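Local structure of cellulase (Clostridium cellulovorans, 6UI3) at residues 225-229 and 230-234; 239-242 and 243-247; 250-253 and 254-257; 279-282 and 283-286. The protein probably hydrolyses beta-1,4-glucan chains such as cellulose, this chain being the family 5 (subfamily 4) catalytic domain of a longer, dockerin-bearing broad-specificity endoglucanase. All blocks are in the same frame, centred on the assembly; numbering follows the deposited sequence.

Contact 1 (225-229 and 230-234)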
loop_
_atom_site.group_PDB
_atom_site.type_symbol
_atom_site.label_atom_id
_atom_site.label_comp_id
_atom_site.label_asym_id
_atom_site.label_seq_id
_atom_site.Cartn_x
_atom_site.Cartn_y
_atom_site.Cartn_z
ATOM N N ILE A 225 -5.213 -10.795 -7.984
ATOM C CA ILE A 225 -5.215 -11.493 -9.266
ATOM C C ILE A 225 -5.240 -13.001 -9.076
ATOM O O ILE A 225 -4.658 -13.509 -8.103
ATOM C CB ILE A 225 -4.006 -11.087 -10.138
ATOM C CG1 ILE A 225 -2.675 -11.367 -9.438
ATOM C CG2 ILE A 225 -4.140 -9.612 -10.570
ATOM C CD1 ILE A 225 -1.470 -11.236 -10.380
ATOM N N PRO A 226 -5.897 -13.745 -9.971
ATOM C CA PRO A 226 -6.789 -13.239 -11.014
ATOM C C PRO A 226 -8.038 -12.619 -10.387
ATOM O O PRO A 226 -8.528 -13.082 -9.361
ATOM C CB PRO A 226 -7.111 -14.483 -11.859
ATOM C CG PRO A 226 -6.832 -15.625 -10.985
ATOM C CD PRO A 226 -5.875 -15.214 -9.919
ATOM N N TYR A 227 -8.542 -11.554 -11.000
ATOM C CA TYR A 227 -9.615 -10.765 -10.411
ATOM C C TYR A 227 -10.856 -11.589 -10.086
ATOM O O TYR A 227 -11.457 -11.422 -9.017
ATOM C CB TYR A 227 -9.981 -9.616 -11.364
ATOM C CG TYR A 227 -11.228 -8.881 -10.959
ATOM C CD1 TYR A 227 -11.218 -8.014 -9.883
ATOM C CD2 TYR A 227 -12.421 -9.062 -11.641
ATOM C CE1 TYR A 227 -12.371 -7.351 -9.491
ATOM C CE2 TYR A 227 -13.570 -8.402 -11.256
ATOM C CZ TYR A 227 -13.532 -7.556 -10.183
ATOM O OH TYR A 227 -14.694 -6.902 -9.808
ATOM N N ASN A 228 -11.309 -12.441 -11.009
ATOM C CA ASN A 228 -12.605 -13.086 -10.797
ATOM C C ASN A 228 -12.609 -13.992 -9.579
ATOM O O ASN A 228 -13.648 -14.137 -8.928
ATOM C CB ASN A 228 -13.046 -13.837 -12.050
ATOM C CG ASN A 228 -13.549 -12.914 -13.129
ATOM O OD1 ASN A 228 -14.041 -11.819 -12.858
ATOM N ND2 ASN A 228 -13.457 -13.369 -14.369
ATOM N N LEU A 229 -11.468 -14.595 -9.252
ATOM C CA LEU A 229 -11.336 -15.399 -8.044
ATOM C C LEU A 229 -11.057 -14.532 -6.823
ATOM O O LEU A 229 -11.673 -14.713 -5.766
ATOM C CB LEU A 229 -10.192 -16.398 -8.237
ATOM C CG LEU A 229 -9.829 -17.218 -7.000
ATOM C CD1 LEU A 229 -10.954 -18.152 -6.575
ATOM C CD2 LEU A 229 -8.531 -18.011 -7.224
ATOM N N ALA A 230 -10.117 -13.599 -6.942
ATOM C CA ALA A 230 -9.575 -12.934 -5.768
ATOM C C ALA A 230 -10.428 -11.797 -5.241
ATOM O O ALA A 230 -10.428 -11.547 -4.027
ATOM C CB ALA A 230 -8.163 -12.393 -6.030
ATOM N N LEU A 231 -11.113 -11.058 -6.105
ATOM C CA LEU A 231 -11.770 -9.834 -5.679
ATOM C C LEU A 231 -13.189 -9.650 -6.186
ATOM O O LEU A 231 -13.936 -8.889 -5.567
ATOM C CB LEU A 231 -10.926 -8.609 -6.065
ATOM C CG LEU A 231 -11.283 -7.245 -5.474
ATOM C CD1 LEU A 231 -11.338 -7.319 -3.969
ATOM C CD2 LEU A 231 -10.268 -6.206 -5.926
ATOM N N ASN A 232 -13.594 -10.304 -7.263
ATOM C CA ASN A 232 -14.971 -10.188 -7.737
ATOM C C ASN A 232 -15.886 -10.893 -6.749
ATOM O O ASN A 232 -15.768 -12.101 -6.542
ATOM C CB ASN A 232 -15.048 -10.862 -9.099
ATOM C CG ASN A 232 -16.347 -10.625 -9.820
ATOM O OD1 ASN A 232 -17.364 -10.271 -9.235
ATOM N ND2 ASN A 232 -16.321 -10.880 -11.123
ATOM N N ILE A 233 -16.823 -10.153 -6.153
ATOM C CA ILE A 233 -17.699 -10.682 -5.119
ATOM C C ILE A 233 -19.059 -11.116 -5.647
ATOM O O ILE A 233 -19.902 -11.561 -4.858
ATOM C CB ILE A 233 -17.874 -9.691 -3.946
ATOM C CG1 ILE A 233 -18.485 -8.367 -4.403
ATOM C CG2 ILE A 233 -16.538 -9.434 -3.263
ATOM C CD1 ILE A 233 -18.931 -7.438 -3.250
ATOM N N ALA A 234 -19.315 -10.987 -6.938
ATOM C CA ALA A 234 -20.622 -11.363 -7.457
ATOM C C ALA A 234 -20.898 -12.843 -7.208
ATOM O O ALA A 234 -19.986 -13.679 -7.242
ATOM C CB ALA A 234 -20.687 -11.070 -8.954
#
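Y227 O takes two backbone donors at once, L231 N and N232 N, each 3.0 Å from Y227 O. They reach the carbonyl from opposite faces of its plane. One residue earlier, P226 O accepts from A230 N at 2.9 Å; P226 follows a cis peptide bond and stands at the N-cap of the short helix 227-230. The side chains of N228 and N232 lie side by side, pointing the same way. N232 ND2 gives a nearly straight bond (165°) to N228 OD1, 3.0 Å away; the acceptor lies in the amide plane of N232, whereas the donor stands well above the carbonyl plane of N228, the two amides being turned 50° apart. The other end of the same amide is used as well, since N232 OD1 accepts from A234 N at 3.1 Å. With CG anti to the backbone N (chi1 -170°), N232 reaches back along the chain to N228 while its CB sits over one face of the Y227 ring, 4.0 Å from the ring centroid, a CH-pi contact. L231 CB meets Y227 CD1 at 3.9 Å. K277 NZ, from the loop before helix 280-296, binds both N228 O and N232 O, bridging the two carbonyls. L231 is the first residue to leave the helical conformation, its N sharing Y227 O with N232 N, and N232 then opens an Asx turn in the segment of the TIM barrel that follows strand 217-222 and helix 227-230, before helix 243-261.

Contact 2 (239-242 and 243-247)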
loop_
_atom_site.group_PDB
_atom_site.type_symbol
_atom_site.label_atom_id
_atom_site.label_comp_id
_atom_site.label_asym_id
_atom_site.label_seq_id
_atom_site.Cartn_x
_atom_site.Cartn_y
_atom_site.Cartn_z
ATOM N N THR A 239 -14.543 -19.855 -7.258
ATOM C CA THR A 239 -14.089 -20.070 -5.895
ATOM C C THR A 239 -12.875 -20.984 -5.791
ATOM O O THR A 239 -12.267 -21.039 -4.720
ATOM C CB THR A 239 -15.214 -20.667 -5.033
ATOM O OG1 THR A 239 -15.552 -21.977 -5.498
ATOM C CG2 THR A 239 -16.455 -19.810 -5.073
ATOM N N THR A 240 -12.528 -21.716 -6.842
ATOM C CA THR A 240 -11.447 -22.700 -6.793
ATOM C C THR A 240 -10.145 -22.064 -7.257
ATOM O O THR A 240 -10.109 -21.373 -8.285
ATOM C CB THR A 240 -11.786 -23.911 -7.677
ATOM O OG1 THR A 240 -12.962 -24.561 -7.175
ATOM C CG2 THR A 240 -10.625 -24.935 -7.723
ATOM N N PHE A 241 -9.074 -22.308 -6.514
ATOM C CA PHE A 241 -7.735 -21.894 -6.921
ATOM C C PHE A 241 -7.119 -23.048 -7.707
ATOM O O PHE A 241 -6.775 -24.084 -7.132
ATOM C CB PHE A 241 -6.882 -21.510 -5.715
ATOM C CG PHE A 241 -5.498 -21.046 -6.092
ATOM C CD1 PHE A 241 -4.386 -21.714 -5.637
ATOM C CD2 PHE A 241 -5.308 -19.944 -6.921
ATOM C CE1 PHE A 241 -3.101 -21.291 -5.993
ATOM C CE2 PHE A 241 -4.033 -19.528 -7.280
ATOM C CZ PHE A 241 -2.931 -20.201 -6.800
ATOM N N GLY A 242 -7.004 -22.874 -9.021
ATOM C CA GLY A 242 -6.528 -23.917 -9.904
ATOM C C GLY A 242 -5.347 -23.513 -10.766
ATOM O O GLY A 242 -4.771 -22.432 -10.623
ATOM N N ASP A 243 -4.988 -24.413 -11.681
ATOM C CA ASP A 243 -3.764 -24.260 -12.460
ATOM C C ASP A 243 -3.736 -22.952 -13.238
ATOM O O ASP A 243 -2.699 -22.291 -13.300
ATOM C CB ASP A 243 -3.606 -25.425 -13.442
ATOM C CG ASP A 243 -3.237 -26.729 -12.778
ATOM O OD1 ASP A 243 -2.853 -26.723 -11.597
ATOM O OD2 ASP A 243 -3.316 -27.767 -13.472
ATOM N N ALA A 244 -4.853 -22.563 -13.859
ATOM C CA ALA A 244 -4.832 -21.344 -14.667
ATOM C C ALA A 244 -4.635 -20.105 -13.803
ATOM O O ALA A 244 -3.998 -19.134 -14.229
ATOM C CB ALA A 244 -6.119 -21.226 -15.477
ATOM N N ASP A 245 -5.159 -20.126 -12.583
ATOM C CA ASP A 245 -4.985 -19.002 -11.673
ATOM C C ASP A 245 -3.533 -18.881 -11.243
ATOM O O ASP A 245 -2.965 -17.776 -11.224
ATOM C CB ASP A 245 -5.903 -19.192 -10.467
ATOM C CG ASP A 245 -7.320 -19.488 -10.866
ATOM O OD1 ASP A 245 -7.909 -18.687 -11.608
ATOM O OD2 ASP A 245 -7.829 -20.574 -10.500
ATOM N N ALA A 246 -2.937 -20.011 -10.848
ATOM C CA ALA A 246 -1.525 -20.038 -10.491
ATOM C C ALA A 246 -0.659 -19.571 -11.649
ATOM O O ALA A 246 0.294 -18.802 -11.451
ATOM C CB ALA A 246 -1.132 -21.441 -10.035
ATOM N N ALA A 247 -0.975 -20.019 -12.866
ATOM C CA ALA A 247 -0.193 -19.615 -14.029
ATOM C C ALA A 247 -0.262 -18.109 -14.244
ATOM O O ALA A 247 0.740 -17.480 -14.606
ATOM C CB ALA A 247 -0.696 -20.358 -15.263
#
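F241 brings CD2 and CE2 of its ring against D245 CB, with F241 CD2 3.7 Å from D245 CB, and its far corner reaches the next residue, F241 CZ lying 3.9 Å from A246 CB. The two side chains of F241 and D245 run past each other in opposite directions, ring and carboxylate planes only 23° apart. F241 gets there with CG anti to its own N (chi1 -179°), which places the ring against the first turn of helix 243-261; it also meets L229 and, edge-to-face, the ring of F286. D245 points its acid back across the helix start: D245 OD2 accepts from G242 N at 2.9 Å, through the lone pair turned away from D245 OD1, and the bond is nearly straight (166°). This bond, from the third helical residue to the backbone N of the N-cap residue G242, is one half of a capping box; the other half, a side-chain bond from the N-cap, a glycine cannot supply. G242 also gives its carbonyl to the helix. A246 N binds G242 O at 3.0 Å, while D245 N makes a separate weak, bent bond to the same oxygen. An acid on the first turn should be favoured by the helix dipole, and the G242 N-H bond probably helps to keep D245 ionised.

Contact 3 (250-253 and 254-257)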
loop_
_atom_site.group_PDB
_atom_site.type_symbol
_atom_site.label_atom_id
_atom_site.label_comp_id
_atom_site.label_asym_id
_atom_site.label_seq_id
_atom_site.Cartn_x
_atom_site.Cartn_y
_atom_site.Cartn_z
ATOM N N ASP A 250 1.993 -16.457 -11.665
ATOM C CA ASP A 250 3.404 -16.686 -11.954
ATOM C C ASP A 250 3.879 -15.832 -13.129
ATOM O O ASP A 250 4.962 -15.236 -13.075
ATOM C CB ASP A 250 3.645 -18.169 -12.231
ATOM C CG ASP A 250 5.102 -18.485 -12.348
ATOM O OD1 ASP A 250 5.750 -18.584 -11.292
ATOM O OD2 ASP A 250 5.630 -18.592 -13.470
ATOM N N LYS A 251 3.076 -15.758 -14.197
ATOM C CA LYS A 251 3.444 -14.950 -15.358
ATOM C C LYS A 251 3.587 -13.487 -14.975
ATOM O O LYS A 251 4.543 -12.809 -15.380
ATOM C CB LYS A 251 2.392 -15.126 -16.456
ATOM C CG LYS A 251 2.623 -14.307 -17.743
ATOM C CD LYS A 251 1.598 -14.640 -18.813
ATOM C CE LYS A 251 0.253 -14.015 -18.508
ATOM N NZ LYS A 251 -0.807 -14.559 -19.422
ATOM N N THR A 252 2.646 -12.984 -14.182
ATOM C CA THR A 252 2.678 -11.582 -13.782
ATOM C C THR A 252 3.935 -11.287 -12.984
ATOM O O THR A 252 4.610 -10.283 -13.217
ATOM C CB THR A 252 1.431 -11.236 -12.961
ATOM O OG1 THR A 252 0.249 -11.416 -13.745
ATOM C CG2 THR A 252 1.446 -9.793 -12.475
ATOM N N PHE A 253 4.272 -12.162 -12.033
ATOM C CA PHE A 253 5.429 -11.908 -11.178
ATOM C C PHE A 253 6.738 -12.037 -11.945
ATOM O O PHE A 253 7.666 -11.248 -11.732
ATOM C CB PHE A 253 5.400 -12.796 -9.925
ATOM C CG PHE A 253 4.580 -12.207 -8.809
ATOM C CD1 PHE A 253 3.247 -12.545 -8.673
ATOM C CD2 PHE A 253 5.130 -11.267 -7.944
ATOM C CE1 PHE A 253 2.472 -11.987 -7.689
ATOM C CE2 PHE A 253 4.354 -10.688 -6.958
ATOM C CZ PHE A 253 3.024 -11.060 -6.826
ATOM N N ARG A 254 6.838 -13.018 -12.847
ATOM C CA ARG A 254 8.025 -13.084 -13.691
ATOM C C ARG A 254 8.186 -11.805 -14.517
ATOM O O ARG A 254 9.304 -11.334 -14.735
ATOM C CB ARG A 254 7.959 -14.306 -14.607
ATOM C CG ARG A 254 8.179 -15.643 -13.919
ATOM C CD ARG A 254 8.155 -16.777 -14.899
ATOM N NE ARG A 254 8.269 -18.103 -14.283
ATOM C CZ ARG A 254 9.408 -18.742 -14.083
ATOM N NH1 ARG A 254 10.557 -18.187 -14.398
ATOM N NH2 ARG A 254 9.385 -19.947 -13.549
ATOM N N MET A 255 7.075 -11.253 -15.011
ATOM C CA MET A 255 7.140 -10.028 -15.801
ATOM C C MET A 255 7.573 -8.839 -14.946
ATOM O O MET A 255 8.393 -8.023 -15.391
ATOM C CB MET A 255 5.787 -9.820 -16.480
ATOM C CG MET A 255 5.639 -8.519 -17.253
ATOM S SD MET A 255 5.214 -7.128 -16.212
ATOM C CE MET A 255 3.576 -7.606 -15.670
ATOM N N LEU A 256 7.064 -8.724 -13.718
ATOM C CA LEU A 256 7.489 -7.632 -12.845
ATOM C C LEU A 256 8.971 -7.765 -12.520
ATOM O O LEU A 256 9.694 -6.765 -12.421
ATOM C CB LEU A 256 6.659 -7.637 -11.560
ATOM C CG LEU A 256 5.193 -7.224 -11.720
ATOM C CD1 LEU A 256 4.426 -7.517 -10.447
ATOM C CD2 LEU A 256 5.026 -5.745 -12.105
ATOM N N ASN A 257 9.430 -9.003 -12.329
ATOM C CA ASN A 257 10.842 -9.257 -12.086
ATOM C C ASN A 257 11.684 -8.809 -13.277
ATOM O O ASN A 257 12.731 -8.174 -13.105
ATOM C CB ASN A 257 11.030 -10.745 -11.793
ATOM C CG ASN A 257 12.446 -11.082 -11.412
ATOM O OD1 ASN A 257 12.967 -10.544 -10.428
ATOM N ND2 ASN A 257 13.072 -11.984 -12.162
HETATM O O HOH W 1 6.736 -21.333 -13.161
#
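R254 crosses D250 obliquely, four residues further along helix 243-261. R254 CB leans on the backbone, 3.5 Å from D250 O, the same oxygen that accepts the helical bond from R254 N. R254 CG stays 3.4 Å from D250 O, and R254 CD then comes beside the carboxylate, 3.4 Å from D250 OD2. R254 NE closes the salt bridge at 2.8 Å from D250 OD2. The oxygen lies close to the guanidinium plane, at its edge, and is met on its syn side, with the carboxylate and guanidinium planes turned 67° apart. Beyond NE, R254 CZ lies 3.8 Å from D250 OD2, and the arginine tip continues to water 1, which accepts from R254 NH2 at 3.0 Å and donates to D250 OD2, so the ion pair is bridged a second time. D250 holds its CG anti to the backbone N (chi1 -172°), which sends the acid out from the helix side, where the extended arginine chain runs back to meet it.

On the buried flank of the same turns, M255 and L256 pack against helix 203-208 and F253 meets Y290 of helix 280-296 edge-to-face. L256 CG also lies 3.5 Å from T252 O. T252 OG1 hydrogen-bonds to F248 O, one turn back. R254 itself lies along the exposed side of the helix, next to Y297. An i to i+4 acid-base pair in which one carboxylate oxygen takes both an N-H and a water proton probably keeps D250 negatively charged and restrains the arginine tip at the surface.

Contact 4 (279-282 and 283-286)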
loop_
_atom_site.group_PDB
_atom_site.type_symbol
_atom_site.label_atom_id
_atom_site.label_comp_id
_atom_site.label_asym_id
_atom_site.label_seq_id
_atom_site.Cartn_x
_atom_site.Cartn_y
_atom_site.Cartn_z
ATOM N N ASN A 279 -14.605 -20.584 1.040
ATOM C CA ASN A 279 -13.671 -21.429 0.312
ATOM C C ASN A 279 -12.313 -21.421 0.978
ATOM O O ASN A 279 -11.282 -21.177 0.342
ATOM C CB ASN A 279 -13.572 -20.971 -1.148
ATOM C CG ASN A 279 -13.130 -19.512 -1.305
ATOM O OD1 ASN A 279 -13.270 -18.685 -0.398
ATOM N ND2 ASN A 279 -12.613 -19.193 -2.487
ATOM N N LEU A 280 -12.290 -21.719 2.285
ATOM C CA LEU A 280 -11.078 -21.557 3.081
ATOM C C LEU A 280 -9.877 -22.270 2.471
ATOM O O LEU A 280 -8.788 -21.701 2.404
ATOM C CB LEU A 280 -11.307 -22.040 4.515
ATOM C CG LEU A 280 -10.075 -21.918 5.420
ATOM C CD1 LEU A 280 -9.658 -20.485 5.630
ATOM C CD2 LEU A 280 -10.350 -22.607 6.759
ATOM N N GLN A 281 -10.026 -23.532 2.062
ATOM C CA GLN A 281 -8.855 -24.253 1.564
ATOM C C GLN A 281 -8.310 -23.618 0.293
ATOM O O GLN A 281 -7.093 -23.552 0.099
ATOM C CB GLN A 281 -9.174 -25.735 1.358
ATOM C CG GLN A 281 -9.525 -26.467 2.656
ATOM C CD GLN A 281 -8.459 -26.338 3.727
ATOM O OE1 GLN A 281 -7.280 -26.540 3.462
ATOM N NE2 GLN A 281 -8.875 -26.001 4.949
ATOM N N ASP A 282 -9.192 -23.153 -0.591
ATOM C CA ASP A 282 -8.731 -22.421 -1.765
ATOM C C ASP A 282 -7.997 -21.148 -1.383
ATOM O O ASP A 282 -7.009 -20.781 -2.031
ATOM C CB ASP A 282 -9.916 -22.107 -2.668
ATOM C CG ASP A 282 -10.502 -23.346 -3.289
ATOM O OD1 ASP A 282 -9.816 -23.938 -4.152
ATOM O OD2 ASP A 282 -11.630 -23.728 -2.886
ATOM N N ARG A 283 -8.477 -20.444 -0.355
ATOM C CA ARG A 283 -7.809 -19.217 0.068
ATOM C C ARG A 283 -6.435 -19.515 0.662
ATOM O O ARG A 283 -5.485 -18.743 0.463
ATOM C CB ARG A 283 -8.693 -18.451 1.059
ATOM C CG ARG A 283 -10.018 -17.997 0.456
ATOM C CD ARG A 283 -10.493 -16.681 1.054
ATOM N NE ARG A 283 -10.896 -16.789 2.448
ATOM C CZ ARG A 283 -10.995 -15.760 3.282
ATOM N NH1 ARG A 283 -10.685 -14.536 2.884
ATOM N NH2 ARG A 283 -11.394 -15.963 4.526
ATOM N N ILE A 284 -6.305 -20.624 1.397
ATOM C CA ILE A 284 -5.007 -21.038 1.938
ATOM C C ILE A 284 -4.037 -21.322 0.802
ATOM O O ILE A 284 -2.905 -20.821 0.778
ATOM C CB ILE A 284 -5.170 -22.275 2.846
ATOM C CG1 ILE A 284 -5.960 -21.917 4.110
ATOM C CG2 ILE A 284 -3.809 -22.854 3.216
ATOM C CD1 ILE A 284 -6.434 -23.135 4.902
ATOM N N ASN A 285 -4.482 -22.129 -0.164
ATOM C CA ASN A 285 -3.615 -22.505 -1.275
ATOM C C ASN A 285 -3.225 -21.293 -2.102
ATOM O O ASN A 285 -2.062 -21.134 -2.487
ATOM C CB ASN A 285 -4.314 -23.521 -2.182
ATOM C CG ASN A 285 -4.620 -24.829 -1.493
ATOM O OD1 ASN A 285 -4.042 -25.161 -0.452
ATOM N ND2 ASN A 285 -5.520 -25.594 -2.092
ATOM N N PHE A 286 -4.187 -20.410 -2.363
ATOM C CA PHE A 286 -3.901 -19.164 -3.060
ATOM C C PHE A 286 -2.839 -18.352 -2.341
ATOM O O PHE A 286 -1.881 -17.866 -2.957
ATOM C CB PHE A 286 -5.197 -18.355 -3.169
ATOM C CG PHE A 286 -5.023 -16.946 -3.708
ATOM C CD1 PHE A 286 -4.661 -15.892 -2.885
ATOM C CD2 PHE A 286 -5.275 -16.659 -5.040
ATOM C CE1 PHE A 286 -4.532 -14.593 -3.405
ATOM C CE2 PHE A 286 -5.148 -15.356 -5.540
ATOM C CZ PHE A 286 -4.778 -14.349 -4.730
HETATM O O HOH W 2 -7.156 -24.801 -4.389
#
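D282 OD1 is held by water 2, which donates to it at 2.8 Å and accepts from N285 ND2 at 2.9 Å, and also by F241 N, from the loop before helix 243-261; the water bridges D282 and N285, three residues apart, where the two side chains do not meet directly. On the flank facing helix 329-339, L280 CG meets I284 CD1 at 3.9 Å. The amide of Q281 reaches the same methyl, Q281 NE2 lying 3.8 Å from I284 CD1, with the two side chains pointing the same way. At the N-terminal end, N279 puts its CG between the backbone N and carbonyl carbon (chi1 58°), a crowded position that lays N279 OD1 against R283 CG at 3.4 Å. The amide and guanidinium planes are nearly parallel, 6° apart. The polar atoms of both go elsewhere: N279 OD1 accepts from K277 N and N279 ND2 binds T239 O, while R283 NH1 binds I274 O and its guanidinium makes a cation-pi contact with Y328. N279 occupies the N-cap position without a side-chain capping bond. These are the first two turns of helix 280-296, in the beta-alpha-beta crossover from strand 267-272 to strand 301-305 of the TIM barrel.

Leaving strand 217-222, the chain first forms contact 1, a single helical turn and its exit; contact 2 follows, at the start of helix 243-261, and contact 3 lies farther along that helix. After strand 267-272, contact 4 opens helix 280-296. Each closes before the next begins, so none nest or cross. In space contacts 1, 2 and 4 gather, their centres 11 to 13 Å apart: L229 packs against both T239 and F286, and two hydrogen bonds join the 239-242 loop to the start of helix 280-296. Contact 3 stands apart, touching contact 1 through I225 and T252, with its nearest atoms about 8 Å from contact 4.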